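Local atomic coordinates of RNA pseudouridylate synthase domain-containing protein 1 (Homo sapiens, PDB entry 5VBB), a protein that probably binds RNA and probably converts uridine in it to pseudouridine. Residues A[116-121]-A[176-181]; A[154-159]-A[202-207]. One frame throughout, in Å; residues are numbered along the deposited sequence.

Contact 1 of 2, residues A[116-121]-A[176-181]. With SO4 (sulfate ion), chain D; SO4 (sulfate ion), chain B.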
loop_
_atom_site.group_PDB
_atom_site.type_symbol
_atom_site.label_atom_id
_atom_site.label_comp_id
_atom_site.label_asym_id
_atom_site.label_seq_id
_atom_site.Cartn_x
_atom_site.Cartn_y
_atom_site.Cartn_z
ATOM N N HIS A 116 1.412 -16.722 -5.995
ATOM C CA HIS A 116 2.567 -16.892 -6.890
ATOM C C HIS A 116 3.779 -16.264 -6.250
ATOM O O HIS A 116 3.696 -15.134 -5.771
ATOM C CB HIS A 116 2.376 -16.195 -8.243
ATOM C CG HIS A 116 1.268 -16.716 -9.104
ATOM N ND1 HIS A 116 0.814 -18.017 -9.002
ATOM C CD2 HIS A 116 0.567 -16.077 -10.067
ATOM C CE1 HIS A 116 -0.147 -18.129 -9.906
ATOM N NE2 HIS A 116 -0.341 -16.972 -10.553
ATOM N N ALA A 117 4.899 -16.986 -6.252
ATOM C CA ALA A 117 6.144 -16.511 -5.658
ATOM C C ALA A 117 6.699 -15.342 -6.495
ATOM O O ALA A 117 6.497 -15.315 -7.702
ATOM C CB ALA A 117 7.148 -17.649 -5.560
ATOM N N ILE A 118 7.361 -14.377 -5.821
ATOM C CA ILE A 118 7.929 -13.171 -6.413
ATOM C C ILE A 118 9.430 -13.257 -6.343
ATOM O O ILE A 118 9.973 -13.494 -5.285
ATOM C CB ILE A 118 7.375 -11.904 -5.723
ATOM C CG1 ILE A 118 5.854 -11.854 -5.934
ATOM C CG2 ILE A 118 8.041 -10.623 -6.274
ATOM C CD1 ILE A 118 5.087 -10.705 -5.278
ATOM N N GLY A 119 10.076 -13.104 -7.485
ATOM C CA GLY A 119 11.524 -13.059 -7.583
ATOM C C GLY A 119 11.964 -11.729 -8.146
ATOM O O GLY A 119 11.143 -10.840 -8.402
ATOM N N ARG A 120 13.264 -11.587 -8.361
ATOM C CA ARG A 120 13.820 -10.364 -8.926
ATOM C C ARG A 120 14.110 -10.617 -10.410
ATOM O O ARG A 120 14.466 -11.722 -10.838
ATOM C CB ARG A 120 15.024 -9.876 -8.108
ATOM C CG ARG A 120 14.521 -9.068 -6.911
ATOM C CD ARG A 120 15.506 -8.902 -5.773
ATOM N NE ARG A 120 14.941 -8.077 -4.697
ATOM C CZ ARG A 120 14.866 -6.745 -4.694
ATOM N NH1 ARG A 120 15.325 -6.038 -5.724
ATOM N NH2 ARG A 120 14.330 -6.107 -3.660
ATOM N N ASN A 121 13.800 -9.601 -11.206
ATOM C CA ASN A 121 13.892 -9.675 -12.640
ATOM C C ASN A 121 15.353 -9.472 -13.057
ATOM O O ASN A 121 15.953 -8.448 -12.724
ATOM C CB ASN A 121 12.994 -8.589 -13.251
ATOM C CG ASN A 121 12.456 -8.919 -14.603
ATOM O OD1 ASN A 121 12.991 -9.764 -15.324
ATOM N ND2 ASN A 121 11.385 -8.238 -14.978
ATOM N N LEU A 176 2.286 -6.083 -3.896
ATOM C CA LEU A 176 0.886 -5.857 -4.260
ATOM C C LEU A 176 0.783 -5.490 -5.725
ATOM O O LEU A 176 -0.099 -5.973 -6.429
ATOM C CB LEU A 176 0.312 -4.721 -3.386
ATOM C CG LEU A 176 0.423 -4.972 -1.894
ATOM C CD1 LEU A 176 -0.009 -3.783 -1.120
ATOM C CD2 LEU A 176 -0.354 -6.202 -1.488
ATOM N N ARG A 177 1.725 -4.681 -6.201
ATOM C CA ARG A 177 1.703 -4.262 -7.590
ATOM C C ARG A 177 2.022 -5.408 -8.516
ATOM O O ARG A 177 1.424 -5.523 -9.586
ATOM C CB ARG A 177 2.704 -3.136 -7.813
ATOM C CG ARG A 177 2.335 -1.863 -7.067
ATOM C CD ARG A 177 3.562 -1.029 -6.804
ATOM N NE ARG A 177 3.990 -0.384 -8.048
ATOM C CZ ARG A 177 4.993 0.476 -8.161
ATOM N NH1 ARG A 177 5.728 0.798 -7.103
ATOM N NH2 ARG A 177 5.281 1.012 -9.334
ATOM N N VAL A 178 2.965 -6.266 -8.113
ATOM C CA VAL A 178 3.333 -7.404 -8.960
ATOM C C VAL A 178 2.201 -8.433 -9.001
ATOM O O VAL A 178 1.885 -8.970 -10.077
ATOM C CB VAL A 178 4.657 -8.013 -8.480
ATOM C CG1 VAL A 178 4.959 -9.348 -9.190
ATOM C CG2 VAL A 178 5.785 -7.018 -8.671
ATOM N N HIS A 179 1.640 -8.751 -7.829
ATOM C CA HIS A 179 0.568 -9.734 -7.724
ATOM C C HIS A 179 -0.690 -9.313 -8.508
ATOM O O HIS A 179 -1.293 -10.155 -9.172
ATOM C CB HIS A 179 0.219 -10.007 -6.268
ATOM C CG HIS A 179 0.967 -11.152 -5.625
ATOM N ND1 HIS A 179 0.863 -11.389 -4.280
ATOM C CD2 HIS A 179 1.793 -12.084 -6.167
ATOM C CE1 HIS A 179 1.633 -12.446 -4.035
ATOM N NE2 HIS A 179 2.155 -12.929 -5.163
ATOM N N CYS A 180 -1.116 -8.052 -8.387
ATOM C CA CYS A 180 -2.335 -7.585 -9.089
ATOM C C CYS A 180 -2.127 -7.576 -10.619
ATOM O O CYS A 180 -2.978 -8.062 -11.367
ATOM C CB CYS A 180 -2.733 -6.212 -8.550
ATOM S SG CYS A 180 -3.331 -6.282 -6.840
ATOM N N SER A 181 -0.934 -7.155 -11.058
ATOM C CA SER A 181 -0.550 -7.173 -12.468
ATOM C C SER A 181 -0.497 -8.608 -12.994
ATOM O O SER A 181 -0.968 -8.868 -14.106
ATOM C CB SER A 181 0.793 -6.474 -12.655
ATOM O OG SER A 181 1.222 -6.554 -14.003
HETATM S S SO4 D . 12.415 -9.140 -1.695
HETATM O O1 SO4 D . 13.555 -9.594 -2.485
HETATM O O2 SO4 D . 12.495 -9.692 -0.325
HETATM O O3 SO4 D . 11.154 -9.507 -2.359
HETATM O O4 SO4 D . 12.465 -7.710 -1.624
HETATM S S SO4 B . 7.913 3.661 -7.322
HETATM O O1 SO4 B . 7.808 2.328 -7.934
HETATM O O2 SO4 B . 9.301 3.839 -6.878
HETATM O O3 SO4 B . 7.538 4.701 -8.258
HETATM O O4 SO4 B . 6.990 3.764 -6.197
#
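The imidazole of H179 is met on one face by CD1 of I118, set toward the rim of the ring, and at its edge by the backbone O of H116. The contact joins helix 175-182 of this RluA-type pseudouridine synthase fold to a small antiparallel sheet in which strand 118-121 is the middle strand. At the edge, H179 NE2 donates to H116 O over 2.8 Å in a nearly straight bond (168°), lying both in the ring plane and in the carbonyl plane. ND1 is hydrogen-bonded to T146, so both ring nitrogens are engaged and the rotation of the imidazole is fixed. Over the face, a CH-pi contact brings I118 CD1 to 3.8 Å from the H179 ring centroid. I118 has CG1 beside its backbone N (chi1 -62°) and continues extended, which also carries CD1 to within 4.1 Å of V178 CG1. Neighbouring strand 130-132 adds M130 against I118 and I132 against V178. The two arginine guanidiniums each take a sulfate oxygen at the edge, in plane. R177 also forms salt bridges with D190 and with D67, the probable catalytic aspartate. R177 NH1 lies 2.7 Å from O1 of the chain B sulfate, while R120 binds the chain D sulfate through two nitrogens, NE to O1 at 3.0 Å and NH2 to O4 at 3.2 Å.

Contact 2 of 2, residues A[154-159]-A[202-207]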
loop_
_atom_site.group_PDB
_atom_site.type_symbol
_atom_site.label_atom_id
_atom_site.label_comp_id
_atom_site.label_asym_id
_atom_site.label_seq_id
_atom_site.Cartn_x
_atom_site.Cartn_y
_atom_site.Cartn_z
ATOM N N GLY A 154 -16.636 -0.315 -10.763
ATOM C CA GLY A 154 -16.980 1.010 -11.248
ATOM C C GLY A 154 -16.192 1.372 -12.477
ATOM O O GLY A 154 -15.501 0.519 -13.041
ATOM N N LEU A 155 -16.188 2.666 -12.818
ATOM C CA LEU A 155 -15.370 3.139 -13.919
ATOM C C LEU A 155 -14.392 4.181 -13.375
ATOM O O LEU A 155 -14.793 5.001 -12.548
ATOM C CB LEU A 155 -16.200 3.766 -15.050
ATOM C CG LEU A 155 -17.341 2.944 -15.660
ATOM C CD1 LEU A 155 -18.138 3.785 -16.563
ATOM C CD2 LEU A 155 -16.823 1.698 -16.375
ATOM N N TYR A 156 -13.109 4.136 -13.826
ATOM C CA TYR A 156 -12.119 5.150 -13.508
ATOM C C TYR A 156 -11.783 5.827 -14.832
ATOM O O TYR A 156 -11.302 5.157 -15.753
ATOM C CB TYR A 156 -10.863 4.592 -12.835
ATOM C CG TYR A 156 -10.035 5.733 -12.324
ATOM C CD1 TYR A 156 -10.371 6.372 -11.136
ATOM C CD2 TYR A 156 -9.115 6.369 -13.155
ATOM C CE1 TYR A 156 -9.740 7.544 -10.740
ATOM C CE2 TYR A 156 -8.483 7.543 -12.772
ATOM C CZ TYR A 156 -8.806 8.132 -11.564
ATOM O OH TYR A 156 -8.180 9.277 -11.191
ATOM N N ALA A 157 -12.126 7.129 -14.968
ATOM C CA ALA A 157 -11.932 7.884 -16.195
ATOM C C ALA A 157 -12.557 7.081 -17.363
ATOM O O ALA A 157 -11.936 6.896 -18.405
ATOM C CB ALA A 157 -10.447 8.161 -16.438
ATOM N N GLY A 158 -13.753 6.534 -17.120
ATOM C CA GLY A 158 -14.500 5.770 -18.113
ATOM C C GLY A 158 -14.056 4.348 -18.407
ATOM O O GLY A 158 -14.661 3.696 -19.256
ATOM N N ASP A 159 -13.049 3.831 -17.707
ATOM C CA ASP A 159 -12.560 2.472 -17.932
ATOM C C ASP A 159 -12.948 1.544 -16.756
ATOM O O ASP A 159 -12.922 1.977 -15.612
ATOM C CB ASP A 159 -11.035 2.491 -18.158
ATOM C CG ASP A 159 -10.599 3.363 -19.347
ATOM O OD1 ASP A 159 -11.356 3.445 -20.339
ATOM O OD2 ASP A 159 -9.477 3.921 -19.303
ATOM N N ARG A 202 -1.767 8.371 -17.886
ATOM C CA ARG A 202 -2.878 9.324 -17.861
ATOM C C ARG A 202 -3.444 9.578 -16.448
ATOM O O ARG A 202 -3.800 10.711 -16.215
ATOM C CB ARG A 202 -3.992 8.894 -18.831
ATOM C CG ARG A 202 -3.467 8.773 -20.266
ATOM C CD ARG A 202 -4.519 8.895 -21.340
ATOM N NE ARG A 202 -5.290 7.661 -21.544
ATOM C CZ ARG A 202 -5.412 6.982 -22.693
ATOM N NH1 ARG A 202 -4.747 7.365 -23.781
ATOM N NH2 ARG A 202 -6.167 5.891 -22.748
ATOM N N PRO A 203 -3.545 8.628 -15.474
ATOM C CA PRO A 203 -4.058 9.001 -14.142
ATOM C C PRO A 203 -3.109 9.934 -13.383
ATOM O O PRO A 203 -1.906 9.972 -13.638
ATOM C CB PRO A 203 -4.244 7.639 -13.436
ATOM C CG PRO A 203 -4.255 6.649 -14.508
ATOM C CD PRO A 203 -3.282 7.180 -15.521
ATOM N N PHE A 204 -3.673 10.734 -12.478
ATOM C CA PHE A 204 -2.885 11.734 -11.761
ATOM C C PHE A 204 -1.944 11.107 -10.764
ATOM O O PHE A 204 -1.027 11.780 -10.305
ATOM C CB PHE A 204 -3.792 12.762 -11.062
ATOM C CG PHE A 204 -4.321 12.379 -9.698
ATOM C CD1 PHE A 204 -5.514 11.670 -9.567
ATOM C CD2 PHE A 204 -3.716 12.858 -8.546
ATOM C CE1 PHE A 204 -6.102 11.494 -8.326
ATOM C CE2 PHE A 204 -4.271 12.616 -7.290
ATOM C CZ PHE A 204 -5.464 11.932 -7.183
ATOM N N ARG A 205 -2.177 9.828 -10.396
ATOM C CA ARG A 205 -1.356 9.126 -9.414
ATOM C C ARG A 205 -1.501 7.647 -9.573
ATOM O O ARG A 205 -2.343 7.196 -10.323
ATOM C CB ARG A 205 -1.830 9.503 -8.021
ATOM C CG ARG A 205 -3.244 9.061 -7.675
ATOM C CD ARG A 205 -3.482 9.119 -6.171
ATOM N NE ARG A 205 -2.737 8.041 -5.530
ATOM C CZ ARG A 205 -2.712 7.788 -4.237
ATOM N NH1 ARG A 205 -3.405 8.540 -3.393
ATOM N NH2 ARG A 205 -1.992 6.779 -3.772
ATOM N N MET A 206 -0.713 6.893 -8.842
ATOM C CA MET A 206 -0.871 5.457 -8.797
ATOM C C MET A 206 -1.872 5.171 -7.688
ATOM O O MET A 206 -1.705 5.681 -6.586
ATOM C CB MET A 206 0.442 4.759 -8.509
ATOM C CG MET A 206 0.303 3.284 -8.609
ATOM S SD MET A 206 1.867 2.390 -8.427
ATOM C CE MET A 206 2.085 2.539 -6.643
ATOM N N MET A 207 -2.909 4.385 -7.973
ATOM C CA MET A 207 -3.991 4.129 -7.014
ATOM C C MET A 207 -3.708 2.951 -6.046
ATOM O O MET A 207 -4.419 1.955 -6.038
ATOM C CB MET A 207 -5.307 3.882 -7.770
ATOM C CG MET A 207 -5.637 4.950 -8.809
ATOM S SD MET A 207 -5.764 6.622 -8.117
ATOM C CE MET A 207 -5.908 7.587 -9.636
HETATM O O HOH W 1 -6.891 10.701 -13.063
#
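With CG turned away from the backbone N (chi1 -169°), Y156 sends its ring toward the 202-207 loop, where M207, bent at chi2 (-58°), brings its methyl CE up from the opposite direction. Y156 opens a type I' turn that ends at D159, the two-residue connection of the beta hairpin formed by strands 146-156 and 159-168, and the contact ties this hairpin end to the loop leading into strand 208-216. The M207 methyl is packed tightly at the phenol end of the tyrosine, CE lying 3.2 Å from Y156 OH and 3.5 Å from Y156 CZ. Behind it the sulfur makes an oblique Met-aromatic contact, SD standing 5.3 Å from the Y156 ring centroid. P203 adds its CB at 4.3 Å from Y156 CE2, and L102 of strand 96-104 touches both the tyrosine and M207. The hydroxyl itself has polar mates: it is hydrogen-bonded to D235, and a water in the plane of the ring donates to Y156 OH over 2.7 Å while accepting a longer bond from the backbone N of F204. This water links segments 154-159 and 202-207, between which there is no direct hydrogen bond. A phenylalanine here would keep the ring but would probably leave D235 without its hydroxyl mate and the water held on the loop side alone, and so weaken the hold on the loop. The F204 side chain runs at about a right angle to that of Y156, and its ring packs edge-to-face with W25; CG of R205 covers the centre of one of its faces at 3.6 Å above the plane, and Y156 OH lies in plane at its edge, 3.9 Å from F204 CD1.

The segments alternate along the chain, 116-121, 154-159, 176-181, 202-207, so contacts 1 and 2 interlock in sequence although their centres lie 22 Å apart. Strand 146-156 of the seven-stranded antiparallel sheet spans the distance: T146 at its start holds the histidine of contact 1, and Y156 at its end carries contact 2. Strand 96-104 backs both, with Y99 and L103 under helix 175-182 and L102 under the 202-207 loop. The two also touch directly, R177 NE packing 3.5 Å from M206 SD. Contact 1 lies near the probable catalytic D67, whose side chain is about 8 Å from that of V178, whereas contact 2 joins a hairpin end to a loop away from that site.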